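Local coordinates for soluble lytic murein transglycosylase (Pseudomonas aeruginosa, PDB 5OHU), which cleaves the glycan strands of bacterial peptidoglycan as a lytic transglycosylase, in both exolytic and endolytic fashion, at residues 144-149 / 171-176; 128-133 / 164-169; 182-187 / 198-203. One frame throughout, in Å; residues are numbered along the deposited sequence.

Contact 1 of 3, residues 144-149 / 171-176; sequences EGYATS and QGEGQL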
loop_
_atom_site.group_PDB
_atom_site.type_symbol
_atom_site.label_atom_id
_atom_site.label_comp_id
_atom_site.label_asym_id
_atom_site.label_seq_id
_atom_site.Cartn_x
_atom_site.Cartn_y
_atom_site.Cartn_z
ATOM N N GLU A 144 13.639 4.953 30.675
ATOM C CA GLU A 144 12.930 5.226 29.434
ATOM C C GLU A 144 13.898 5.506 28.291
ATOM O O GLU A 144 13.599 5.181 27.137
ATOM C CB GLU A 144 11.960 6.394 29.616
ATOM C CG GLU A 144 10.888 6.158 30.678
ATOM C CD GLU A 144 11.230 6.787 32.022
ATOM O OE1 GLU A 144 12.357 6.586 32.527
ATOM O OE2 GLU A 144 10.360 7.494 32.573
ATOM N N GLY A 145 15.054 6.102 28.594
ATOM C CA GLY A 145 16.038 6.373 27.558
ATOM C C GLY A 145 16.699 5.111 27.039
ATOM O O GLY A 145 16.979 4.991 25.841
ATOM N N TYR A 146 16.960 4.154 27.935
ATOM C CA TYR A 146 17.395 2.831 27.505
ATOM C C TYR A 146 16.347 2.187 26.605
ATOM O O TYR A 146 16.669 1.642 25.542
ATOM C CB TYR A 146 17.695 1.946 28.721
ATOM C CG TYR A 146 18.898 2.375 29.558
ATOM C CD1 TYR A 146 19.654 3.486 29.216
ATOM C CD2 TYR A 146 19.286 1.649 30.675
ATOM C CE1 TYR A 146 20.744 3.868 29.964
ATOM C CE2 TYR A 146 20.378 2.023 31.432
ATOM C CZ TYR A 146 21.104 3.139 31.071
ATOM O OH TYR A 146 22.199 3.536 31.814
ATOM N N ALA A 147 15.076 2.269 26.987
ATOM C CA ALA A 147 14.054 1.670 26.143
ATOM C C ALA A 147 13.941 2.386 24.805
ATOM O O ALA A 147 13.607 1.761 23.795
ATOM C CB ALA A 147 12.708 1.665 26.855
ATOM N N THR A 148 14.208 3.691 24.765
ATOM C CA THR A 148 14.198 4.380 23.480
ATOM C C THR A 148 15.386 3.954 22.627
ATOM O O THR A 148 15.239 3.712 21.423
ATOM C CB THR A 148 14.209 5.895 23.688
ATOM O OG1 THR A 148 13.103 6.269 24.515
ATOM C CG2 THR A 148 14.113 6.626 22.344
ATOM N N SER A 149 16.570 3.865 23.237
ATOM C CA SER A 149 17.759 3.417 22.522
ATOM C C SER A 149 17.549 2.041 21.899
ATOM O O SER A 149 17.810 1.839 20.707
ATOM C CB SER A 149 18.960 3.382 23.471
ATOM O OG SER A 149 19.194 4.642 24.049
ATOM N N GLN A 171 25.743 2.639 24.728
ATOM C CA GLN A 171 26.902 1.761 24.862
ATOM C C GLN A 171 27.811 2.209 26.003
ATOM O O GLN A 171 28.365 1.376 26.727
ATOM C CB GLN A 171 27.671 1.729 23.543
ATOM C CG GLN A 171 28.935 0.896 23.557
ATOM C CD GLN A 171 29.667 0.969 22.237
ATOM O OE1 GLN A 171 29.768 2.036 21.628
ATOM N NE2 GLN A 171 30.162 -0.171 21.770
ATOM N N GLY A 172 27.989 3.522 26.168
ATOM C CA GLY A 172 28.825 4.022 27.243
ATOM C C GLY A 172 28.300 3.665 28.618
ATOM O O GLY A 172 29.070 3.554 29.572
ATOM N N GLU A 173 26.989 3.479 28.745
ATOM C CA GLU A 173 26.396 3.078 30.009
ATOM C C GLU A 173 26.186 1.572 30.094
ATOM O O GLU A 173 25.365 1.109 30.894
ATOM C CB GLU A 173 25.091 3.836 30.237
ATOM C CG GLU A 173 25.304 5.344 30.238
ATOM C CD GLU A 173 24.105 6.111 30.741
ATOM O OE1 GLU A 173 23.253 5.496 31.415
ATOM O OE2 GLU A 173 24.014 7.328 30.454
ATOM N N GLY A 174 26.911 0.805 29.273
ATOM C CA GLY A 174 27.005 -0.634 29.436
ATOM C C GLY A 174 25.805 -1.423 28.983
ATOM O O GLY A 174 25.612 -2.552 29.432
ATOM N N GLN A 175 24.990 -0.868 28.095
ATOM C CA GLN A 175 23.748 -1.518 27.709
ATOM C C GLN A 175 23.845 -2.293 26.412
ATOM O O GLN A 175 22.937 -3.066 26.108
ATOM C CB GLN A 175 22.640 -0.480 27.569
ATOM C CG GLN A 175 22.454 0.338 28.812
ATOM C CD GLN A 175 22.219 -0.537 30.025
ATOM O OE1 GLN A 175 23.004 -0.517 30.975
ATOM N NE2 GLN A 175 21.142 -1.318 29.997
ATOM N N LEU A 176 24.898 -2.098 25.627
ATOM C CA LEU A 176 24.966 -2.703 24.300
ATOM C C LEU A 176 25.668 -4.051 24.422
ATOM O O LEU A 176 26.877 -4.183 24.238
ATOM C CB LEU A 176 25.672 -1.772 23.323
ATOM C CG LEU A 176 25.782 -2.351 21.914
ATOM C CD1 LEU A 176 24.406 -2.560 21.320
ATOM C CD2 LEU A 176 26.618 -1.445 21.047
#
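The side chain of Q175 lies flat on the ring of Y146. Its CG sits over the centre of one ring face, with Q175 CG 3.8 Å from the Y146 ring centroid, a CH-pi contact. The amide continues across the same face. Its plane is within 13° of the ring plane, and Q175 CD comes 3.5 Å from Y146 CE2. A bend in the Q175 chain at chi2 (-55°) folds the amide down onto the ring.

E173 approaches differently. It comes in at the hydroxyl end of the ring, with E173 CB 3.3 Å from Y146 OH. Its carboxylate plane is turned 72° from the ring. E173 OE1 is modelled too near that hydroxyl for a bond to be read from it, and its exact place is doubtful. The carboxylate has a firmer partner in K142, which forms a salt bridge with E173 OE2. Y146, from helix 142-153, also packs on L137 of helix 126-138.

Both partners of the tyrosine sit where helix 161-172 ends. G174 has positive phi, and its N bonds to Q171 O at 3.0 Å, while Q175 N reaches W170 O. This is a Schellman motif, the C-terminal cap of helix 161-172.

Contact 2 of 3, residues 128-133 / 164-169; sequences LDCLYG and DTLFGL. With PO4 (phosphate ion), chain F.
L166 carries nearly all of the contact from its side, fitting its two methyls against the backbone of C130 and G133. L166 CD1 lies 3.4 Å from G133 C. L166 CD2 is 3.9 Å from C130 O and also faces the sulfur, at 4.2 Å from C130 SG. With CG anti to the backbone N (chi1 179°), the L166 side chain reaches straight across to helix 126-138. G133 has no side chain, so the leucine meets bare main chain there. The helices are close at this point: the CA atoms of C130 and L166 are 6.2 Å apart. No hydrogen bond crosses; the methyls pack on main-chain atoms and on the sulfur.

A covalent link fixes the approach. C130 SG is in a disulfide with C163, one helical turn before L166 on helix 161-172. The helices 126-138, 142-153 and 161-172 are three successive helices, consistent with the alpha-superhelical ring known from the related Slt70. The middle one closes the contact from the side: L152 touches both C130 and L166, and S149 also packs on L166, which touches L137 of helix 126-138 as well.

The far side of helix 126-138 carries Y132. Its ring stacks with Y119, whose hydroxyl is also hydrogen-bonded to D129 OD1. Y132 OH donates to a phosphate ion, with O1 of the ion 2.8 Å away and near the ring plane. The ion probably comes from the crystallisation liquor.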
loop_
_atom_site.group_PDB
_atom_site.type_symbol
_atom_site.label_atom_id
_atom_site.label_comp_id
_atom_site.label_asym_id
_atom_site.label_seq_id
_atom_site.Cartn_x
_atom_site.Cartn_y
_atom_site.Cartn_z
ATOM N N LEU A 128 14.580 12.904 15.389
ATOM C CA LEU A 128 14.044 13.524 16.595
ATOM C C LEU A 128 13.866 12.497 17.712
ATOM O O LEU A 128 14.154 12.782 18.882
ATOM C CB LEU A 128 12.715 14.220 16.280
ATOM C CG LEU A 128 12.698 15.317 15.225
ATOM C CD1 LEU A 128 11.267 15.706 14.917
ATOM C CD2 LEU A 128 13.498 16.540 15.684
ATOM N N ASP A 129 13.386 11.301 17.373
ATOM C CA ASP A 129 13.297 10.231 18.362
ATOM C C ASP A 129 14.644 9.993 19.030
ATOM O O ASP A 129 14.728 9.835 20.252
ATOM C CB ASP A 129 12.782 8.944 17.706
ATOM C CG ASP A 129 11.419 9.118 17.053
ATOM O OD1 ASP A 129 10.755 10.158 17.285
ATOM O OD2 ASP A 129 11.000 8.201 16.311
ATOM N N CYS A 130 15.721 10.014 18.251
ATOM C CA CYS A 130 17.039 9.793 18.847
ATOM C C CYS A 130 17.465 10.959 19.721
ATOM O O CYS A 130 17.983 10.745 20.825
ATOM C CB CYS A 130 18.052 9.514 17.747
ATOM S SG CYS A 130 17.779 7.801 17.191
ATOM N N LEU A 131 17.228 12.198 19.262
ATOM C CA LEU A 131 17.468 13.352 20.120
ATOM C C LEU A 131 16.633 13.260 21.391
ATOM O O LEU A 131 17.095 13.637 22.472
ATOM C CB LEU A 131 17.159 14.637 19.352
ATOM C CG LEU A 131 18.142 14.900 18.203
ATOM C CD1 LEU A 131 17.671 16.047 17.326
ATOM C CD2 LEU A 131 19.502 15.202 18.788
ATOM N N TYR A 132 15.403 12.742 21.290
ATOM C CA TYR A 132 14.575 12.617 22.489
ATOM C C TYR A 132 15.149 11.588 23.451
ATOM O O TYR A 132 15.150 11.802 24.671
ATOM C CB TYR A 132 13.140 12.258 22.112
ATOM C CG TYR A 132 12.198 12.215 23.287
ATOM C CD1 TYR A 132 11.965 13.356 24.067
ATOM C CD2 TYR A 132 11.536 11.028 23.620
ATOM C CE1 TYR A 132 11.089 13.315 25.154
ATOM C CE2 TYR A 132 10.652 10.967 24.693
ATOM C CZ TYR A 132 10.426 12.110 25.451
ATOM O OH TYR A 132 9.553 12.032 26.511
ATOM N N GLY A 133 15.639 10.462 22.924
ATOM C CA GLY A 133 16.349 9.517 23.775
ATOM C C GLY A 133 17.531 10.149 24.490
ATOM O O GLY A 133 17.752 9.905 25.679
ATOM N N ASP A 164 23.395 7.525 16.238
ATOM C CA ASP A 164 24.757 7.124 16.573
ATOM C C ASP A 164 25.205 7.738 17.896
ATOM O O ASP A 164 25.838 7.071 18.724
ATOM C CB ASP A 164 25.709 7.526 15.449
ATOM C CG ASP A 164 26.836 6.550 15.281
ATOM O OD1 ASP A 164 26.598 5.483 14.679
ATOM O OD2 ASP A 164 27.950 6.839 15.768
ATOM N N THR A 165 24.851 9.001 18.130
ATOM C CA THR A 165 25.171 9.635 19.405
ATOM C C THR A 165 24.439 8.953 20.559
ATOM O O THR A 165 25.026 8.668 21.610
ATOM C CB THR A 165 24.805 11.113 19.334
ATOM O OG1 THR A 165 25.718 11.771 18.457
ATOM C CG2 THR A 165 24.859 11.750 20.720
ATOM N N LEU A 166 23.147 8.685 20.375
ATOM C CA LEU A 166 22.368 7.988 21.394
ATOM C C LEU A 166 22.953 6.614 21.678
ATOM O O LEU A 166 23.169 6.246 22.841
ATOM C CB LEU A 166 20.918 7.860 20.931
ATOM C CG LEU A 166 19.962 7.124 21.873
ATOM C CD1 LEU A 166 19.781 7.906 23.173
ATOM C CD2 LEU A 166 18.626 6.913 21.191
ATOM N N PHE A 167 23.207 5.839 20.618
ATOM C CA PHE A 167 23.784 4.510 20.784
ATOM C C PHE A 167 25.114 4.599 21.517
ATOM O O PHE A 167 25.395 3.780 22.395
ATOM C CB PHE A 167 23.980 3.829 19.423
ATOM C CG PHE A 167 22.703 3.644 18.630
ATOM C CD1 PHE A 167 21.456 3.624 19.265
ATOM C CD2 PHE A 167 22.761 3.498 17.237
ATOM C CE1 PHE A 167 20.288 3.462 18.533
ATOM C CE2 PHE A 167 21.618 3.322 16.499
ATOM C CZ PHE A 167 20.359 3.301 17.145
ATOM N N GLY A 168 25.941 5.592 21.155
ATOM C CA GLY A 168 27.171 5.849 21.893
ATOM C C GLY A 168 26.942 6.067 23.378
ATOM O O GLY A 168 27.659 5.516 24.218
ATOM N N LEU A 169 25.960 6.901 23.730
ATOM C CA LEU A 169 25.672 7.100 25.148
ATOM C C LEU A 169 25.199 5.807 25.784
ATOM O O LEU A 169 25.598 5.460 26.902
ATOM C CB LEU A 169 24.620 8.184 25.335
ATOM C CG LEU A 169 25.056 9.570 24.902
ATOM C CD1 LEU A 169 23.836 10.484 24.908
ATOM C CD2 LEU A 169 26.145 10.084 25.838
HETATM P P PO4 F . 8.997 14.638 29.600
HETATM O O1 PO4 F . 9.795 13.829 28.604
HETATM O O2 PO4 F . 9.814 15.810 30.094
HETATM O O3 PO4 F . 8.613 13.772 30.780
HETATM O O4 PO4 F . 7.749 15.133 28.909
#

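Contact 3 of 3, residues 182-187 / 198-203; sequences WKRLKL and SHLAQR. With PO4 (phosphate ion), chain B.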
loop_
_atom_site.group_PDB
_atom_site.type_symbol
_atom_site.label_atom_id
_atom_site.label_comp_id
_atom_site.label_asym_id
_atom_site.label_seq_id
_atom_site.Cartn_x
_atom_site.Cartn_y
_atom_site.Cartn_z
ATOM N N TRP A 182 23.892 -8.942 18.135
ATOM C CA TRP A 182 23.437 -10.095 17.368
ATOM C C TRP A 182 22.017 -9.903 16.839
ATOM O O TRP A 182 21.759 -10.122 15.651
ATOM C CB TRP A 182 23.534 -11.354 18.229
ATOM C CG TRP A 182 23.115 -12.608 17.502
ATOM C CD1 TRP A 182 21.911 -13.235 17.598
ATOM C CD2 TRP A 182 23.893 -13.365 16.565
ATOM N NE1 TRP A 182 21.891 -14.349 16.784
ATOM C CE2 TRP A 182 23.096 -14.453 16.143
ATOM C CE3 TRP A 182 25.185 -13.237 16.052
ATOM C CZ2 TRP A 182 23.554 -15.410 15.225
ATOM C CZ3 TRP A 182 25.639 -14.184 15.138
ATOM C CH2 TRP A 182 24.827 -15.258 14.737
ATOM N N LYS A 183 21.078 -9.489 17.705
ATOM C CA LYS A 183 19.717 -9.237 17.237
ATOM C C LYS A 183 19.701 -8.273 16.066
ATOM O O LYS A 183 18.964 -8.475 15.091
ATOM C CB LYS A 183 18.843 -8.628 18.328
ATOM C CG LYS A 183 18.072 -9.505 19.265
ATOM C CD LYS A 183 18.878 -9.820 20.452
ATOM C CE LYS A 183 18.008 -10.388 21.562
ATOM N NZ LYS A 183 17.043 -11.374 20.972
ATOM N N ARG A 184 20.456 -7.181 16.164
ATOM C CA ARG A 184 20.388 -6.207 15.089
ATOM C C ARG A 184 21.026 -6.761 13.824
ATOM O O ARG A 184 20.554 -6.498 12.713
ATOM C CB ARG A 184 21.052 -4.891 15.501
ATOM C CG ARG A 184 20.706 -3.777 14.521
ATOM C CD ARG A 184 21.519 -2.527 14.731
ATOM N NE ARG A 184 21.121 -1.512 13.775
ATOM C CZ ARG A 184 21.731 -0.339 13.611
ATOM N NH1 ARG A 184 22.786 -0.010 14.347
ATOM N NH2 ARG A 184 21.277 0.504 12.703
ATOM N N LEU A 185 22.104 -7.524 13.976
ATOM C CA LEU A 185 22.696 -8.217 12.839
ATOM C C LEU A 185 21.647 -9.034 12.101
ATOM O O LEU A 185 21.526 -8.951 10.877
ATOM C CB LEU A 185 23.847 -9.088 13.338
ATOM C CG LEU A 185 24.647 -10.063 12.469
ATOM C CD1 LEU A 185 24.730 -9.650 11.042
ATOM C CD2 LEU A 185 26.055 -10.145 13.059
ATOM N N LYS A 186 20.846 -9.796 12.843
ATOM C CA LYS A 186 19.809 -10.611 12.227
ATOM C C LYS A 186 18.823 -9.738 11.448
ATOM O O LYS A 186 18.492 -10.033 10.287
ATOM C CB LYS A 186 19.120 -11.419 13.324
ATOM C CG LYS A 186 18.128 -12.463 12.871
ATOM C CD LYS A 186 17.663 -13.306 14.065
ATOM C CE LYS A 186 16.197 -13.698 13.943
ATOM N NZ LYS A 186 15.766 -14.619 15.032
ATOM N N LEU A 187 18.391 -8.625 12.057
ATOM C CA LEU A 187 17.471 -7.708 11.390
ATOM C C LEU A 187 18.097 -7.103 10.145
ATOM O O LEU A 187 17.412 -6.906 9.132
ATOM C CB LEU A 187 17.057 -6.597 12.353
ATOM C CG LEU A 187 16.274 -7.100 13.553
ATOM C CD1 LEU A 187 16.072 -5.993 14.588
ATOM C CD2 LEU A 187 14.942 -7.633 13.057
ATOM N N SER A 198 27.489 -6.710 8.129
ATOM C CA SER A 198 28.895 -7.074 8.238
ATOM C C SER A 198 29.626 -6.180 9.227
ATOM O O SER A 198 30.533 -6.647 9.924
ATOM C CB SER A 198 29.568 -7.019 6.867
ATOM O OG SER A 198 29.055 -8.032 6.022
ATOM N N HIS A 199 29.249 -4.902 9.309
ATOM C CA HIS A 199 29.823 -4.036 10.336
ATOM C C HIS A 199 29.420 -4.498 11.735
ATOM O O HIS A 199 30.258 -4.548 12.646
ATOM C CB HIS A 199 29.397 -2.597 10.087
ATOM C CG HIS A 199 30.102 -1.959 8.933
ATOM N ND1 HIS A 199 29.475 -1.095 8.060
ATOM C CD2 HIS A 199 31.384 -2.058 8.509
ATOM C CE1 HIS A 199 30.338 -0.693 7.145
ATOM N NE2 HIS A 199 31.504 -1.261 7.395
ATOM N N LEU A 200 28.143 -4.848 11.930
ATOM C CA LEU A 200 27.749 -5.439 13.205
ATOM C C LEU A 200 28.515 -6.727 13.474
ATOM O O LEU A 200 28.911 -6.992 14.613
ATOM C CB LEU A 200 26.240 -5.689 13.235
ATOM C CG LEU A 200 25.390 -4.416 13.109
ATOM C CD1 LEU A 200 23.936 -4.774 12.901
ATOM C CD2 LEU A 200 25.502 -3.576 14.357
ATOM N N ALA A 201 28.746 -7.530 12.433
ATOM C CA ALA A 201 29.447 -8.795 12.618
ATOM C C ALA A 201 30.866 -8.572 13.125
ATOM O O ALA A 201 31.359 -9.331 13.973
ATOM C CB ALA A 201 29.452 -9.584 11.304
ATOM N N GLN A 202 31.531 -7.523 12.639
ATOM C CA GLN A 202 32.869 -7.171 13.112
ATOM C C GLN A 202 32.875 -6.632 14.532
ATOM O O GLN A 202 33.953 -6.385 15.083
ATOM C CB GLN A 202 33.506 -6.141 12.176
ATOM C CG GLN A 202 33.944 -6.712 10.837
ATOM C CD GLN A 202 34.238 -5.633 9.813
ATOM O OE1 GLN A 202 33.848 -4.476 9.982
ATOM N NE2 GLN A 202 34.930 -6.005 8.745
ATOM N N ARG A 203 31.714 -6.446 15.145
ATOM C CA ARG A 203 31.633 -5.920 16.497
ATOM C C ARG A 203 31.185 -6.971 17.498
ATOM O O ARG A 203 30.862 -6.627 18.637
ATOM C CB ARG A 203 30.694 -4.717 16.533
ATOM C CG ARG A 203 31.126 -3.586 15.607
ATOM C CD ARG A 203 30.132 -2.447 15.676
ATOM N NE ARG A 203 29.888 -2.072 17.064
ATOM C CZ ARG A 203 28.972 -1.196 17.457
ATOM N NH1 ARG A 203 28.197 -0.593 16.565
ATOM N NH2 ARG A 203 28.838 -0.928 18.748
HETATM P P PO4 B . 23.977 3.292 12.887
HETATM O O1 PO4 B . 25.106 3.441 11.903
HETATM O O2 PO4 B . 22.726 2.883 12.158
HETATM O O3 PO4 B . 24.367 2.262 13.922
HETATM O O4 PO4 B . 23.726 4.608 13.582
#
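L185 and L200 form the seam of an antiparallel helical hairpin made by helices 178-190 and 194-201. Their CA atoms are 5.8 Å apart. L200 CD1 presses on the backbone of the first helix, 3.5 Å from L185 N. The CB atoms of the two leucines are 4.2 Å apart. L185 reaches past L200 to the next residue, where its CD2 lies 3.9 Å from A201 CB. The alkyl chain of R184 crosses L200 at about a right angle, with R184 CG 3.7 Å from L200 CD1. No hydrogen bond joins the two helices here.

The hairpin is consistent with the superhelix of helices that forms the ring in Slt70-like enzymes. At its edge R184 turns from packing to anion binding. A chi1 of -167° swings the chain away from its own backbone nitrogen, and it then runs straight from CG to NE, carrying the guanidinium to a phosphate ion. The grip is two-pronged and almost straight. R184 NH1 donates to phosphate O3 at 2.8 Å (168°), and NH2 donates to O2, also at 2.8 Å (171°). The phosphorus lies in the guanidinium plane, off its edge. The ion probably comes from the crystallisation liquor. The guanidinium is positioned from the protein side as well: NE bonds to V155 O, NH2 to K157 O, and W153 makes a cation-pi contact.

All three contacts lie on one side of the chain's centre, about 30 to 34 Å from it. Contacts 1 and 2 share helix 161-172, and their centres are about 9 Å apart. Their segments alternate because the earlier helix, 126-138, meets the earlier part of helix 161-172 and helix 142-153 meets its end. Contact 3 follows in series, with its centre about 17 Å from that of contact 1 and about 19 Å from that of contact 2. L176 of contact 1 packs on R203, and F167 of contact 2 on R184. Helices thus pack on their next neighbours and, in contact 2, on the one after, consistent with a superhelix along this arc of the ring.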